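Local atomic coordinates of tRNA nucleotidyl transferase-related protein (Thermotoga maritima, PDB entry 3H38), a protein that adds the CCA end to tRNA from CTP and ATP, as a magnesium-dependent class II enzyme of which this chain is the nucleotidyltransferase and probable tRNA-binding part. Residues A[190-193]-A[194-198]; A[202-206]-A[207-211]. One frame throughout, in Å; residues are numbered along the deposited sequence.

Contact 1 of 2, residues A[190-193]-A[194-198]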
loop_
_atom_site.group_PDB
_atom_site.type_symbol
_atom_site.label_atom_id
_atom_site.label_comp_id
_atom_site.label_asym_id
_atom_site.label_seq_id
_atom_site.Cartn_x
_atom_site.Cartn_y
_atom_site.Cartn_z
ATOM N N PHE A 190 -15.731 -4.696 8.817
ATOM C CA PHE A 190 -16.287 -3.777 9.795
ATOM C C PHE A 190 -17.062 -2.656 9.187
ATOM O O PHE A 190 -16.955 -2.397 7.998
ATOM C CB PHE A 190 -15.218 -3.266 10.747
ATOM C CG PHE A 190 -14.878 -4.246 11.813
ATOM C CD1 PHE A 190 -14.129 -3.877 12.913
ATOM C CD2 PHE A 190 -15.335 -5.545 11.719
ATOM C CE1 PHE A 190 -13.828 -4.795 13.874
ATOM C CE2 PHE A 190 -15.041 -6.460 12.677
ATOM C CZ PHE A 190 -14.287 -6.098 13.758
ATOM N N ARG A 191 -17.874 -2.016 10.017
ATOM C CA ARG A 191 -18.599 -0.829 9.595
ATOM C C ARG A 191 -18.172 0.355 10.468
ATOM O O ARG A 191 -17.853 0.198 11.654
ATOM C CB ARG A 191 -20.112 -1.056 9.679
ATOM C CG ARG A 191 -20.646 -1.101 11.130
ATOM C CD ARG A 191 -22.151 -1.347 11.174
ATOM N NE ARG A 191 -22.827 -0.453 12.112
ATOM C CZ ARG A 191 -23.216 -0.793 13.337
ATOM N NH1 ARG A 191 -23.823 0.106 14.108
ATOM N NH2 ARG A 191 -23.002 -2.029 13.791
ATOM N N ILE A 192 -18.160 1.537 9.873
ATOM C CA ILE A 192 -17.914 2.767 10.613
ATOM C C ILE A 192 -19.190 3.224 11.313
ATOM O O ILE A 192 -20.182 3.571 10.668
ATOM C CB ILE A 192 -17.353 3.868 9.693
ATOM C CG1 ILE A 192 -15.943 3.469 9.227
ATOM C CG2 ILE A 192 -17.339 5.237 10.416
ATOM C CD1 ILE A 192 -15.460 4.141 7.937
ATOM N N GLU A 193 -19.177 3.203 12.639
ATOM C CA GLU A 193 -20.404 3.489 13.370
ATOM C C GLU A 193 -20.873 4.889 13.050
ATOM O O GLU A 193 -20.070 5.767 12.707
ATOM C CB GLU A 193 -20.211 3.284 14.877
ATOM C CG GLU A 193 -19.257 4.249 15.565
ATOM C CD GLU A 193 -19.978 5.475 16.088
ATOM O OE1 GLU A 193 -21.238 5.449 16.141
ATOM O OE2 GLU A 193 -19.291 6.452 16.466
ATOM N N GLU A 194 -22.162 5.094 13.153
ATOM C CA GLU A 194 -22.816 6.328 12.806
ATOM C C GLU A 194 -22.131 7.605 13.142
ATOM O O GLU A 194 -21.881 8.414 12.295
ATOM C CB GLU A 194 -24.172 6.358 13.445
ATOM C CG GLU A 194 -25.198 7.073 12.681
ATOM C CD GLU A 194 -26.577 6.768 13.203
ATOM O OE1 GLU A 194 -26.880 7.173 14.330
ATOM O OE2 GLU A 194 -27.350 6.107 12.491
ATOM N N THR A 195 -21.893 7.813 14.410
ATOM C CA THR A 195 -21.298 9.064 14.875
ATOM C C THR A 195 -19.954 9.339 14.208
ATOM O O THR A 195 -19.722 10.434 13.674
ATOM C CB THR A 195 -21.127 9.070 16.379
ATOM O OG1 THR A 195 -22.395 8.784 16.984
ATOM C CG2 THR A 195 -20.594 10.440 16.835
ATOM N N THR A 196 -19.074 8.345 14.209
ATOM C CA THR A 196 -17.777 8.573 13.597
ATOM C C THR A 196 -17.918 8.816 12.104
ATOM O O THR A 196 -17.197 9.649 11.549
ATOM C CB THR A 196 -16.633 7.573 14.016
ATOM O OG1 THR A 196 -15.987 7.049 12.854
ATOM C CG2 THR A 196 -17.135 6.462 14.850
ATOM N N GLU A 197 -18.911 8.176 11.485
ATOM C CA GLU A 197 -19.183 8.389 10.057
ATOM C C GLU A 197 -19.528 9.855 9.751
ATOM O O GLU A 197 -18.988 10.471 8.816
ATOM C CB GLU A 197 -20.289 7.451 9.533
ATOM C CG GLU A 197 -21.053 8.053 8.348
ATOM C CD GLU A 197 -21.618 7.023 7.373
ATOM O OE1 GLU A 197 -21.805 5.852 7.761
ATOM O OE2 GLU A 197 -21.886 7.393 6.208
ATOM N N ARG A 198 -20.430 10.414 10.511
ATOM C CA ARG A 198 -20.681 11.798 10.399
ATOM C C ARG A 198 -19.464 12.650 10.580
ATOM O O ARG A 198 -19.270 13.582 9.871
ATOM C CB ARG A 198 -21.755 12.210 11.358
ATOM C CG ARG A 198 -21.861 13.651 11.511
ATOM C CD ARG A 198 -23.240 14.103 11.808
ATOM N NE ARG A 198 -23.565 15.275 11.010
ATOM C CZ ARG A 198 -24.688 15.972 11.103
ATOM N NH1 ARG A 198 -24.886 17.019 10.320
ATOM N NH2 ARG A 198 -25.614 15.627 11.983
HETATM O O HOH W 1 -24.422 2.998 14.647
#
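The carboxylate of E193 lies over the opening turn of helix 194-205, and the backbone N of T195 comes to OE1 (3.0 Å) from above the carboxylate plane, 58° out of it. The second oxygen, OE2, accepts from T196 N, but that bond is less certain because OE2 sits implausibly near the T196 methyl group. At the edge of the R191 guanidinium, in its plane, NH1 donates to a water 3.0 Å away; this water also receives a weak bond from E194 N. Two torsions fold the E193 chain back: chi1 of 66° sets CG between the backbone N and the carbonyl carbon, and a bend at chi2 (91°) brings the acid over the turn. E193 is thus a side-chain N-cap where strand 191-192, paired in parallel with strand 162-163, passes into the helix. Its negative charge probably suits the N-H groups at this helix end, and R164 makes a long, weak ion pair with OE1. The main chain of E193 takes part too, its O receiving E197 N at 2.9 Å in the first helical bond. I192 CG2, anti to its own N, reaches E197 CB (3.8 Å) and, as modelled, T196 OG1 (3.3 Å), the I192 and T196 side chains crossing at about a right angle. The model gives buried T196 OG1 no hydrogen-bonding partner, but this side chain is uncertainly placed.

Contact 2 of 2, residues A[202-206]-A[207-211]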
loop_
_atom_site.group_PDB
_atom_site.type_symbol
_atom_site.label_atom_id
_atom_site.label_comp_id
_atom_site.label_asym_id
_atom_site.label_seq_id
_atom_site.Cartn_x
_atom_site.Cartn_y
_atom_site.Cartn_z
ATOM N N GLN A 202 -17.823 15.320 7.690
ATOM C CA GLN A 202 -17.602 16.744 7.976
ATOM C C GLN A 202 -16.192 17.116 7.563
ATOM O O GLN A 202 -15.980 18.054 6.787
ATOM C CB GLN A 202 -17.817 17.055 9.466
ATOM C CG GLN A 202 -19.254 16.882 9.937
ATOM C CD GLN A 202 -19.464 17.250 11.412
ATOM O OE1 GLN A 202 -20.597 17.430 11.856
ATOM N NE2 GLN A 202 -18.377 17.361 12.169
ATOM N N ALA A 203 -15.236 16.341 8.075
ATOM C CA ALA A 203 -13.815 16.554 7.817
ATOM C C ALA A 203 -13.547 16.553 6.321
ATOM O O ALA A 203 -12.841 17.405 5.813
ATOM C CB ALA A 203 -12.983 15.467 8.502
ATOM N N VAL A 204 -14.127 15.587 5.616
ATOM C CA VAL A 204 -13.930 15.501 4.172
ATOM C C VAL A 204 -14.455 16.747 3.506
ATOM O O VAL A 204 -13.735 17.413 2.773
ATOM C CB VAL A 204 -14.578 14.251 3.560
ATOM C CG1 VAL A 204 -14.689 14.374 2.011
ATOM C CG2 VAL A 204 -13.792 13.015 3.968
ATOM N N GLU A 205 -15.700 17.093 3.788
ATOM C CA GLU A 205 -16.287 18.229 3.094
ATOM C C GLU A 205 -15.934 19.607 3.667
ATOM O O GLU A 205 -16.430 20.615 3.170
ATOM C CB GLU A 205 -17.801 18.070 2.982
ATOM C CG GLU A 205 -18.602 18.383 4.232
ATOM C CD GLU A 205 -20.102 18.383 3.939
ATOM O OE1 GLU A 205 -20.692 17.285 3.810
ATOM O OE2 GLU A 205 -20.691 19.483 3.824
ATOM N N GLU A 206 -15.086 19.673 4.694
ATOM C CA GLU A 206 -14.608 20.983 5.157
ATOM C C GLU A 206 -13.143 21.279 4.826
ATOM O O GLU A 206 -12.591 22.254 5.332
ATOM C CB GLU A 206 -14.837 21.179 6.658
ATOM C CG GLU A 206 -16.284 21.296 7.097
ATOM C CD GLU A 206 -16.439 21.168 8.621
ATOM O OE1 GLU A 206 -17.572 20.918 9.090
ATOM O OE2 GLU A 206 -15.428 21.311 9.352
ATOM N N GLY A 207 -12.508 20.438 4.009
ATOM C CA GLY A 207 -11.179 20.733 3.479
ATOM C C GLY A 207 -10.009 20.112 4.210
ATOM O O GLY A 207 -8.852 20.457 4.000
ATOM N N TYR A 208 -10.295 19.154 5.057
ATOM C CA TYR A 208 -9.239 18.677 5.937
ATOM C C TYR A 208 -8.142 17.852 5.259
ATOM O O TYR A 208 -6.958 17.983 5.605
ATOM C CB TYR A 208 -9.822 18.077 7.220
ATOM C CG TYR A 208 -10.250 19.189 8.161
ATOM C CD1 TYR A 208 -9.303 20.016 8.764
ATOM C CD2 TYR A 208 -11.592 19.443 8.414
ATOM C CE1 TYR A 208 -9.683 21.047 9.622
ATOM C CE2 TYR A 208 -11.985 20.473 9.265
ATOM C CZ TYR A 208 -11.024 21.272 9.868
ATOM O OH TYR A 208 -11.406 22.302 10.705
ATOM N N LEU A 209 -8.538 17.071 4.256
ATOM C CA LEU A 209 -7.599 16.320 3.435
ATOM C C LEU A 209 -6.577 17.267 2.773
ATOM O O LEU A 209 -5.365 17.071 2.903
ATOM C CB LEU A 209 -8.362 15.488 2.394
ATOM C CG LEU A 209 -8.778 14.019 2.666
ATOM C CD1 LEU A 209 -8.621 13.604 4.093
ATOM C CD2 LEU A 209 -10.188 13.717 2.176
ATOM N N GLU A 210 -7.061 18.308 2.093
ATOM C CA GLU A 210 -6.165 19.300 1.509
ATOM C C GLU A 210 -5.279 19.940 2.547
ATOM O O GLU A 210 -4.160 20.353 2.235
ATOM C CB GLU A 210 -6.925 20.415 0.799
ATOM C CG GLU A 210 -8.352 20.491 1.188
ATOM C CD GLU A 210 -9.140 19.422 0.488
ATOM O OE1 GLU A 210 -10.161 18.942 1.026
ATOM O OE2 GLU A 210 -8.702 19.056 -0.608
ATOM N N ARG A 211 -5.795 20.076 3.763
ATOM C CA ARG A 211 -5.016 20.719 4.813
ATOM C C ARG A 211 -3.891 19.818 5.287
ATOM O O ARG A 211 -2.939 20.304 5.847
ATOM C CB ARG A 211 -5.886 21.142 5.991
ATOM C CG ARG A 211 -6.502 22.535 5.817
ATOM C CD ARG A 211 -7.770 22.691 6.655
ATOM N NE ARG A 211 -7.655 23.449 7.919
ATOM C CZ ARG A 211 -6.533 23.892 8.497
ATOM N NH1 ARG A 211 -6.617 24.572 9.638
ATOM N NH2 ARG A 211 -5.328 23.665 7.968
#
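Two backbone bonds close the end of helix 194-205: Y208 N reaches back to A203 O at 3.2 Å, while G207 N makes a weak, long bond to V204 O (3.5 Å), with G207 itself in a left-handed conformation (phi 97°). Glycine suits this conformation, in which a CB would collide with E206 O. Y208 turns its ring back alongside the helix, so that CD2 packs 4.2 Å from A203 CB and 3.5 Å from A203 O, the oxygen lying at the ring edge. Further out along the ring, E206 OE2 approaches Y208 CE2 (3.5 Å) at the edge and in the ring plane. The two side chains run side by side and point the same way, yet the carboxylate is turned 55° from the ring. E206 gets there as an extended chain, CG anti to its carbonyl carbon. P111, P175 and V172 also touch the tyrosine. With a serine in place of Y208, the apolar contact with A203 CB would probably be lost and the E206 carboxylate would be freer to turn. Across the turn, V204 CG2 meets L209 CD2 at 4.1 Å; both residues also pack on I178 of helix 177-187 and on H245 of helix 242-246. The 6→1 and weak 5→2 bonds round a left-handed glycine, with apolar contact between A203 and Y208, make this a Schellman motif, in which G207 doubles as the N-cap of helix 208-211.

How the contacts relate
Helix 194-205 is shared by both contacts: contact 1 caps its N-terminal end where the chain leaves strand 191-192, and contact 2 closes its C-terminal end and redirects the chain into helix 208-211. Their centres are about 17 Å apart, with no direct touch between them. Both flank residues seen to bind the incoming nucleotide, although none is bound here. The side chains of T196 in contact 1 and L209 in contact 2 each lie about 8 Å from that of R177; L209 is equally about 8 Å from D174, and I192 about 9 Å from R183. Contact 2 also touches, through I178, helix 177-187, which carries the nucleotide-binding residues R177, R180, R183 and R187.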